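Local coordinates for nitronate monooxygenase family protein (Pseudomonas aeruginosa, PDB 4QIT) that uses FMN and molecular oxygen to carry out the oxidative denitrification of alkyl nitronates, with the toxin propionate 3-nitronate as its best substrate, at residues R13-Q18 / G155-V160; A270-T275 / Q334-A339; A91-L96 / Y309-A314. The protein carries 1 engineered substitution. All coordinates share one frame; numbering follows the deposited sequence.

Contact 1: R13-Q18 / G155-V160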
loop_
_atom_site.group_PDB
_atom_site.type_symbol
_atom_site.label_atom_id
_atom_site.label_comp_id
_atom_site.label_asym_id
_atom_site.label_seq_id
_atom_site.Cartn_x
_atom_site.Cartn_y
_atom_site.Cartn_z
ATOM N N ARG A 13 -0.414 -21.969 -19.792
ATOM C CA ARG A 13 -0.145 -22.462 -21.139
ATOM C C ARG A 13 0.925 -21.618 -21.827
ATOM O O ARG A 13 1.780 -22.145 -22.539
ATOM C CB ARG A 13 -1.432 -22.477 -21.971
ATOM C CG ARG A 13 -1.333 -23.283 -23.276
ATOM C CD ARG A 13 -1.284 -24.783 -22.989
ATOM N NE ARG A 13 -1.821 -25.590 -24.086
ATOM C CZ ARG A 13 -1.080 -26.273 -24.955
ATOM N NH1 ARG A 13 0.246 -26.257 -24.871
ATOM N NH2 ARG A 13 -1.667 -26.982 -25.909
ATOM N N LEU A 14 0.881 -20.307 -21.605
ATOM C CA LEU A 14 1.843 -19.391 -22.210
ATOM C C LEU A 14 3.253 -19.705 -21.741
ATOM O O LEU A 14 4.201 -19.720 -22.527
ATOM C CB LEU A 14 1.502 -17.948 -21.854
ATOM C CG LEU A 14 2.459 -16.877 -22.373
ATOM C CD1 LEU A 14 2.330 -16.758 -23.881
ATOM C CD2 LEU A 14 2.181 -15.540 -21.691
ATOM N N LEU A 15 3.394 -19.942 -20.445
ATOM C CA LEU A 15 4.671 -20.385 -19.930
ATOM C C LEU A 15 4.631 -21.898 -20.032
ATOM O O LEU A 15 3.646 -22.446 -20.493
ATOM C CB LEU A 15 4.903 -19.827 -18.530
ATOM C CG LEU A 15 5.375 -18.401 -18.885
ATOM C CD1 LEU A 15 4.285 -17.324 -18.755
ATOM C CD2 LEU A 15 6.695 -17.991 -18.249
ATOM N N GLY A 16 5.679 -22.610 -19.690
ATOM C CA GLY A 16 5.542 -24.031 -19.961
ATOM C C GLY A 16 4.990 -24.839 -18.803
ATOM O O GLY A 16 5.349 -25.999 -18.666
ATOM N N ILE A 17 4.122 -24.248 -17.980
ATOM C CA ILE A 17 3.996 -24.709 -16.591
ATOM C C ILE A 17 2.610 -25.176 -16.164
ATOM O O ILE A 17 1.627 -24.953 -16.869
ATOM C CB ILE A 17 4.489 -23.621 -15.607
ATOM C CG1 ILE A 17 3.533 -22.420 -15.600
ATOM C CG2 ILE A 17 5.908 -23.208 -15.965
ATOM C CD1 ILE A 17 4.089 -21.175 -14.877
ATOM N N GLN A 18 2.534 -25.797 -14.988
ATOM C CA GLN A 18 1.276 -26.332 -14.484
ATOM C C GLN A 18 0.544 -25.390 -13.522
ATOM O O GLN A 18 -0.683 -25.413 -13.453
ATOM C CB GLN A 18 1.506 -27.692 -13.814
ATOM C CG GLN A 18 2.001 -28.772 -14.766
ATOM C CD GLN A 18 0.990 -29.094 -15.849
ATOM O OE1 GLN A 18 -0.195 -29.280 -15.570
ATOM N NE2 GLN A 18 1.451 -29.149 -17.097
ATOM N N GLY A 155 11.780 -17.779 -28.841
ATOM C CA GLY A 155 10.791 -18.487 -28.046
ATOM C C GLY A 155 10.669 -18.072 -26.592
ATOM O O GLY A 155 9.822 -18.599 -25.870
ATOM N N ILE A 156 11.500 -17.128 -26.163
ATOM C CA ILE A 156 11.489 -16.666 -24.772
ATOM C C ILE A 156 10.259 -15.802 -24.461
ATOM O O ILE A 156 9.897 -14.917 -25.243
ATOM C CB ILE A 156 12.769 -15.856 -24.462
ATOM C CG1 ILE A 156 14.018 -16.689 -24.757
ATOM C CG2 ILE A 156 12.754 -15.343 -23.016
ATOM C CD1 ILE A 156 15.301 -15.885 -24.805
ATOM N N ARG A 157 9.606 -16.065 -23.325
ATOM C CA ARG A 157 8.536 -15.191 -22.845
ATOM C C ARG A 157 9.148 -14.059 -22.026
ATOM O O ARG A 157 10.022 -14.307 -21.200
ATOM C CB ARG A 157 7.540 -15.960 -21.975
ATOM C CG ARG A 157 6.940 -17.190 -22.635
ATOM C CD ARG A 157 6.212 -16.845 -23.913
ATOM N NE ARG A 157 5.454 -17.989 -24.406
ATOM C CZ ARG A 157 5.008 -18.109 -25.651
ATOM N NH1 ARG A 157 5.256 -17.159 -26.543
ATOM N NH2 ARG A 157 4.317 -19.185 -26.006
ATOM N N VAL A 158 8.691 -12.829 -22.252
ATOM C CA VAL A 158 9.289 -11.661 -21.597
ATOM C C VAL A 158 8.321 -10.997 -20.622
ATOM O O VAL A 158 7.201 -10.614 -20.994
ATOM C CB VAL A 158 9.769 -10.611 -22.620
ATOM C CG1 VAL A 158 10.292 -9.358 -21.906
ATOM C CG2 VAL A 158 10.851 -11.206 -23.530
ATOM N N LEU A 159 8.757 -10.866 -19.368
ATOM C CA LEU A 159 7.960 -10.191 -18.344
ATOM C C LEU A 159 8.668 -8.907 -17.925
ATOM O O LEU A 159 9.900 -8.858 -17.890
ATOM C CB LEU A 159 7.799 -11.068 -17.101
ATOM C CG LEU A 159 7.303 -12.513 -17.202
ATOM C CD1 LEU A 159 6.656 -12.921 -15.884
ATOM C CD2 LEU A 159 6.349 -12.734 -18.350
ATOM N N VAL A 160 7.895 -7.877 -17.585
ATOM C CA VAL A 160 8.467 -6.661 -17.014
ATOM C C VAL A 160 7.632 -6.209 -15.823
ATOM O O VAL A 160 6.403 -6.236 -15.873
ATOM C CB VAL A 160 8.549 -5.503 -18.052
ATOM C CG1 VAL A 160 9.264 -4.291 -17.448
ATOM C CG2 VAL A 160 9.273 -5.938 -19.316
HETATM O O HOH W 1 3.291 -21.863 -24.844
#

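Contact 2: A270-T275 / Q334-A339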
loop_
_atom_site.group_PDB
_atom_site.type_symbol
_atom_site.label_atom_id
_atom_site.label_comp_id
_atom_site.label_asym_id
_atom_site.label_seq_id
_atom_site.Cartn_x
_atom_site.Cartn_y
_atom_site.Cartn_z
ATOM N N ALA A 270 7.150 -8.339 12.256
ATOM C CA ALA A 270 5.941 -7.554 12.467
ATOM C C ALA A 270 5.971 -6.209 11.751
ATOM O O ALA A 270 4.934 -5.570 11.597
ATOM C CB ALA A 270 5.686 -7.351 13.953
ATOM N N ARG A 271 7.145 -5.745 11.332
ATOM C CA ARG A 271 7.180 -4.433 10.685
ATOM C C ARG A 271 8.271 -4.333 9.616
ATOM O O ARG A 271 9.445 -4.647 9.854
ATOM C CB ARG A 271 7.301 -3.327 11.749
ATOM C CG ARG A 271 7.268 -1.870 11.254
ATOM C CD ARG A 271 5.867 -1.315 10.926
ATOM N NE ARG A 271 4.823 -1.546 11.933
ATOM C CZ ARG A 271 4.239 -0.609 12.678
ATOM N NH1 ARG A 271 4.593 0.666 12.571
ATOM N NH2 ARG A 271 3.279 -0.954 13.533
ATOM N N THR A 272 7.856 -3.962 8.409
ATOM C CA THR A 272 8.803 -3.645 7.342
ATOM C C THR A 272 8.785 -2.146 7.067
ATOM O O THR A 272 7.857 -1.437 7.460
ATOM C CB THR A 272 8.499 -4.390 6.021
ATOM O OG1 THR A 272 7.267 -3.903 5.461
ATOM C CG2 THR A 272 8.414 -5.904 6.242
ATOM N N ALA A 273 9.809 -1.657 6.385
ATOM C CA ALA A 273 9.864 -0.249 6.009
ATOM C C ALA A 273 10.614 -0.089 4.705
ATOM O O ALA A 273 11.363 -0.981 4.287
ATOM C CB ALA A 273 10.529 0.579 7.107
ATOM N N LEU A 274 10.403 1.056 4.067
ATOM C CA LEU A 274 11.132 1.418 2.859
ATOM C C LEU A 274 12.368 2.223 3.208
ATOM O O LEU A 274 12.351 3.052 4.125
ATOM C CB LEU A 274 10.243 2.257 1.941
ATOM C CG LEU A 274 9.044 1.510 1.371
ATOM C CD1 LEU A 274 8.031 2.482 0.762
ATOM C CD2 LEU A 274 9.537 0.536 0.321
ATOM N N THR A 275 13.446 1.987 2.473
ATOM C CA THR A 275 14.665 2.758 2.649
ATOM C C THR A 275 15.322 3.021 1.299
ATOM O O THR A 275 15.280 2.178 0.399
ATOM C CB THR A 275 15.668 2.033 3.576
ATOM O OG1 THR A 275 16.864 2.818 3.696
ATOM C CG2 THR A 275 16.031 0.628 3.038
ATOM N N GLN A 334 5.140 -6.939 3.068
ATOM C CA GLN A 334 4.259 -6.601 4.182
ATOM C C GLN A 334 3.475 -7.806 4.707
ATOM O O GLN A 334 2.805 -7.700 5.730
ATOM C CB GLN A 334 3.335 -5.436 3.812
ATOM C CG GLN A 334 4.079 -4.110 3.660
ATOM C CD GLN A 334 3.150 -2.957 3.335
ATOM O OE1 GLN A 334 2.113 -3.143 2.703
ATOM N NE2 GLN A 334 3.507 -1.755 3.794
ATOM N N GLY A 335 3.580 -8.949 4.036
ATOM C CA GLY A 335 3.027 -10.189 4.562
ATOM C C GLY A 335 4.035 -11.021 5.337
ATOM O O GLY A 335 3.776 -12.204 5.598
ATOM N N ALA A 336 5.154 -10.405 5.711
ATOM C CA ALA A 336 6.257 -11.113 6.373
ATOM C C ALA A 336 5.852 -11.969 7.567
ATOM O O ALA A 336 6.378 -13.080 7.731
ATOM C CB ALA A 336 7.353 -10.141 6.782
ATOM N N ALA A 337 4.914 -11.484 8.380
ATOM C CA ALA A 337 4.517 -12.232 9.579
ATOM C C ALA A 337 3.842 -13.557 9.251
ATOM O O ALA A 337 3.682 -14.418 10.132
ATOM C CB ALA A 337 3.621 -11.384 10.480
ATOM N N LEU A 338 3.469 -13.744 7.991
ATOM C CA LEU A 338 2.826 -14.983 7.561
ATOM C C LEU A 338 3.810 -15.963 6.909
ATOM O O LEU A 338 3.398 -16.985 6.337
ATOM C CB LEU A 338 1.686 -14.678 6.595
ATOM C CG LEU A 338 0.681 -13.647 7.107
ATOM C CD1 LEU A 338 -0.324 -13.304 6.006
ATOM C CD2 LEU A 338 -0.009 -14.152 8.353
ATOM N N ALA A 339 5.102 -15.652 6.990
ATOM C CA ALA A 339 6.135 -16.519 6.435
ATOM C C ALA A 339 6.134 -17.897 7.082
ATOM O O ALA A 339 5.866 -18.041 8.284
ATOM C CB ALA A 339 7.510 -15.864 6.561
HETATM O O HOH W 2 5.145 -1.485 6.422
#

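Contact 3: A91-L96 / Y309-A314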
loop_
_atom_site.group_PDB
_atom_site.type_symbol
_atom_site.label_atom_id
_atom_site.label_comp_id
_atom_site.label_asym_id
_atom_site.label_seq_id
_atom_site.Cartn_x
_atom_site.Cartn_y
_atom_site.Cartn_z
ATOM N N ALA A 91 31.863 12.185 -0.373
ATOM C CA ALA A 91 31.138 12.764 0.753
ATOM C C ALA A 91 30.291 11.714 1.484
ATOM O O ALA A 91 30.158 11.753 2.713
ATOM C CB ALA A 91 30.271 13.938 0.288
ATOM N N TRP A 92 29.716 10.784 0.720
ATOM C CA TRP A 92 28.904 9.726 1.304
ATOM C C TRP A 92 29.772 8.800 2.155
ATOM O O TRP A 92 29.416 8.479 3.293
ATOM C CB TRP A 92 28.174 8.943 0.211
ATOM C CG TRP A 92 27.169 7.986 0.772
ATOM C CD1 TRP A 92 27.267 6.623 0.845
ATOM C CD2 TRP A 92 25.911 8.330 1.351
ATOM N NE1 TRP A 92 26.143 6.099 1.440
ATOM C CE2 TRP A 92 25.294 7.131 1.763
ATOM C CE3 TRP A 92 25.247 9.545 1.571
ATOM C CZ2 TRP A 92 24.041 7.107 2.377
ATOM C CZ3 TRP A 92 24.002 9.522 2.180
ATOM C CH2 TRP A 92 23.412 8.310 2.581
ATOM N N LEU A 93 30.902 8.371 1.596
ATOM C CA LEU A 93 31.859 7.549 2.329
ATOM C C LEU A 93 32.353 8.241 3.603
ATOM O O LEU A 93 32.423 7.619 4.659
ATOM C CB LEU A 93 33.034 7.180 1.425
ATOM C CG LEU A 93 32.668 6.225 0.288
ATOM C CD1 LEU A 93 33.767 6.174 -0.765
ATOM C CD2 LEU A 93 32.402 4.836 0.848
ATOM N N ASP A 94 32.672 9.532 3.511
ATOM C CA ASP A 94 33.115 10.274 4.692
ATOM C C ASP A 94 32.048 10.260 5.786
ATOM O O ASP A 94 32.353 10.127 6.979
ATOM C CB ASP A 94 33.463 11.723 4.327
ATOM C CG ASP A 94 34.747 11.839 3.525
ATOM O OD1 ASP A 94 35.487 10.838 3.399
ATOM O OD2 ASP A 94 35.023 12.952 3.029
ATOM N N TYR A 95 30.793 10.404 5.370
ATOM C CA TYR A 95 29.657 10.345 6.282
ATOM C C TYR A 95 29.543 8.987 6.975
ATOM O O TYR A 95 29.201 8.917 8.158
ATOM C CB TYR A 95 28.356 10.672 5.540
ATOM C CG TYR A 95 27.137 10.656 6.435
ATOM C CD1 TYR A 95 26.903 11.685 7.342
ATOM C CD2 TYR A 95 26.220 9.614 6.378
ATOM C CE1 TYR A 95 25.793 11.671 8.171
ATOM C CE2 TYR A 95 25.104 9.595 7.203
ATOM C CZ TYR A 95 24.901 10.626 8.096
ATOM O OH TYR A 95 23.797 10.614 8.916
ATOM N N LEU A 96 29.839 7.913 6.241
ATOM C CA LEU A 96 29.742 6.551 6.773
ATOM C C LEU A 96 30.943 6.156 7.634
ATOM O O LEU A 96 30.922 5.113 8.287
ATOM C CB LEU A 96 29.587 5.534 5.630
ATOM C CG LEU A 96 28.216 5.285 4.975
ATOM C CD1 LEU A 96 27.445 6.542 4.672
ATOM C CD2 LEU A 96 28.361 4.415 3.719
ATOM N N TYR A 309 24.808 1.084 -3.010
ATOM C CA TYR A 309 24.849 -0.302 -2.543
ATOM C C TYR A 309 26.275 -0.847 -2.428
ATOM O O TYR A 309 26.555 -1.658 -1.555
ATOM C CB TYR A 309 23.965 -1.220 -3.402
ATOM C CG TYR A 309 23.507 -2.460 -2.649
ATOM C CD1 TYR A 309 23.157 -2.382 -1.308
ATOM C CD2 TYR A 309 23.419 -3.695 -3.276
ATOM C CE1 TYR A 309 22.730 -3.495 -0.604
ATOM C CE2 TYR A 309 22.990 -4.825 -2.572
ATOM C CZ TYR A 309 22.645 -4.708 -1.238
ATOM O OH TYR A 309 22.218 -5.807 -0.520
ATOM N N ASP A 310 27.178 -0.390 -3.289
ATOM C CA ASP A 310 28.578 -0.792 -3.186
ATOM C C ASP A 310 29.156 -0.338 -1.842
ATOM O O ASP A 310 29.874 -1.094 -1.183
ATOM C CB ASP A 310 29.370 -0.206 -4.358
ATOM C CG ASP A 310 30.758 -0.812 -4.491
ATOM O OD1 ASP A 310 30.922 -2.020 -4.216
ATOM O OD2 ASP A 310 31.698 -0.075 -4.872
ATOM N N ALA A 311 28.821 0.879 -1.422
ATOM C CA ALA A 311 29.282 1.380 -0.133
ATOM C C ALA A 311 28.679 0.554 1.009
ATOM O O ALA A 311 29.375 0.144 1.942
ATOM C CB ALA A 311 28.941 2.875 0.028
ATOM N N THR A 312 27.384 0.298 0.918
ATOM C CA THR A 312 26.688 -0.467 1.942
ATOM C C THR A 312 27.243 -1.884 2.046
ATOM O O THR A 312 27.427 -2.397 3.157
ATOM C CB THR A 312 25.182 -0.492 1.652
ATOM O OG1 THR A 312 24.667 0.843 1.755
ATOM C CG2 THR A 312 24.430 -1.397 2.628
ATOM N N LYS A 313 27.515 -2.516 0.903
ATOM C CA LYS A 313 28.094 -3.864 0.916
ATOM C C LYS A 313 29.438 -3.901 1.641
ATOM O O LYS A 313 29.719 -4.828 2.408
ATOM C CB LYS A 313 28.212 -4.427 -0.499
ATOM C CG LYS A 313 26.901 -4.929 -1.049
ATOM C CD LYS A 313 27.099 -5.547 -2.431
ATOM C CE LYS A 313 26.232 -6.771 -2.629
ATOM N NZ LYS A 313 26.827 -7.678 -3.661
ATOM N N ALA A 314 30.255 -2.877 1.430
ATOM C CA ALA A 314 31.510 -2.768 2.162
ATOM C C ALA A 314 31.281 -2.684 3.673
ATOM O O ALA A 314 31.989 -3.326 4.444
ATOM C CB ALA A 314 32.305 -1.568 1.676
HETATM O O HOH W 3 24.866 3.638 2.192
#

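Contact 1: R13-Q18 / G155-V160
The guanidinium group of Arg157 carries the methyl CD1 of Leu14 on one face, and water 1 lies at its edge, in the plane. The methyl sits 3.4 Å above that plane, toward the rim of the group and not over its middle. The contact lies at the N-terminal end of the TIM-barrel strands. Arg157 opens strand 157-162 of the parallel sheet, and Leu14 is the last residue of helix 8-14, which precedes strand 21-23. Arg157 NE donates to Leu14 O at 2.8 Å, with an N-H...O angle of 156°. The oxygen lies 15° out of the guanidinium plane. The Arg157 chain turns at chi2 (-59°), which brings NE back to the helix end. A second link runs through water 1, which accepts from Arg157 NH2 at 3.1 Å and donates to Arg13 O at 2.8 Å. One side chain thus engages one carbonyl directly and the preceding one through water at the C-terminus of the helix, where the dipole would probably favour a positive charge. Beyond the helix, Leu15 leaves helical geometry, and its buried side chain packs on Ala135 and Leu44. The backbone of Arg157 is tied to Ala134 and Val136 of the neighbouring strand region. The aliphatic part of Arg157 completes the contact, its CG lying 4.2 Å from CG of Leu15.

Contact 2: A270-T275 / Q334-A339
Gln334 NE2 is held by two partners: water 2, which accepts from it at 3.1 Å, and the carbonyl O of Ala201 of the second subunit. Water 2 in turn donates to Thr272 O at 2.9 Å and so joins the two segments. At the other end of the amide, Gln334 OE1 accepts from the backbone N of Gly203 of the second subunit. Both ends of the amide are therefore engaged, which fixes its rotation. Gln334 runs extended beyond CG (chi2 -178°), and this carries the amide past Thr272 to the subunit interface. The two side chains cross at about a right angle. Where they meet, Thr272 OG1 lies 3.7 Å from Gln334 CG, a polar atom against a methylene. OG1 has its polar partner in Arg284 NH1, on the adjacent strand 283-285. Thr272 directly precedes strand 273-275, an outer strand of the small antiparallel sheet that accompanies the TIM barrel. Gln334 and Ala336 belong to the loop between helices 307-320 and 344-355. This loop runs close to the cofactor: the side chain of Gln334 is about 7 Å from the bound FMN, and the side chain of Ala336 is about 4 Å from that of Thr246, a residue of the FMN site. The methyl branch of Thr272, CG2, packs against Ala336 CB at 4.4 Å. Ala336 lies in a short 3-10 segment, where Leu338 N donates to Gly335 O at 2.9 Å.

Contact 3: A91-L96 / Y309-A314
Three side chains of helix 86-101 converge on one methyl, CB of Ala311 in helix 307-320. Trp92 meets it with the edge of its indole. Atom CD1 lies 4.2 Å from Ala311 CB, and the methyl sits near the ring plane. One face of the indole is covered from within the same helix by Leu96, whose CD1 stands 3.5 Å above the ring plane, toward the rim. The other branch of Leu96 reaches across to the second helix, with CD2 at 4.0 Å from Ala311 CB. Leu96 thus packs on its own helix with one methyl and on the neighbouring helix with the other. Leu93 brings its CD2 to 4.1 Å from the same Ala311 CB.

The two helices lie outside the parallel sheet of the TIM barrel and away from the annotated sites. They run side by side in nearly the same direction, crossing at -26°, and their local axes come within 11.0 Å of each other. The backbones are closest at Leu93 and Ala311, whose CA atoms are 7.1 Å apart. For Trp92, CG is anti to the backbone N (chi1 -171°), which directs the indole to the second helix. Water 3 links the NE1 edge of the indole to Thr312. This water lies in the ring plane and accepts from Trp92 NE1 at 2.9 Å. It donates to Thr312 OG1 at 2.8 Å. Thr312 OG1 is also hydrogen-bonded to Met278 O, and Trp92 packs on Leu302.

How the contacts relate
The three contacts hold different elements of one TIM-barrel chain and do not touch. Contact 1 is partly buried at the N-terminal end of the barrel strands and joins a helix end to a strand. It is the one with a direct hydrogen bond between its segments, made by a charged side chain. Contacts 2 and 3 are buried, and their nearest atoms are about 8 Å apart. Contact 2 joins the lead-in to a strand of the small sheet to a loop near FMN. Its Gln334 amide is bonded to the second subunit, and Thr272 OG1 to Arg284 of the same chain. Contact 3 is mainly apolar and pairs two helices away from the active site. It lies across the chain's centre from contact 1.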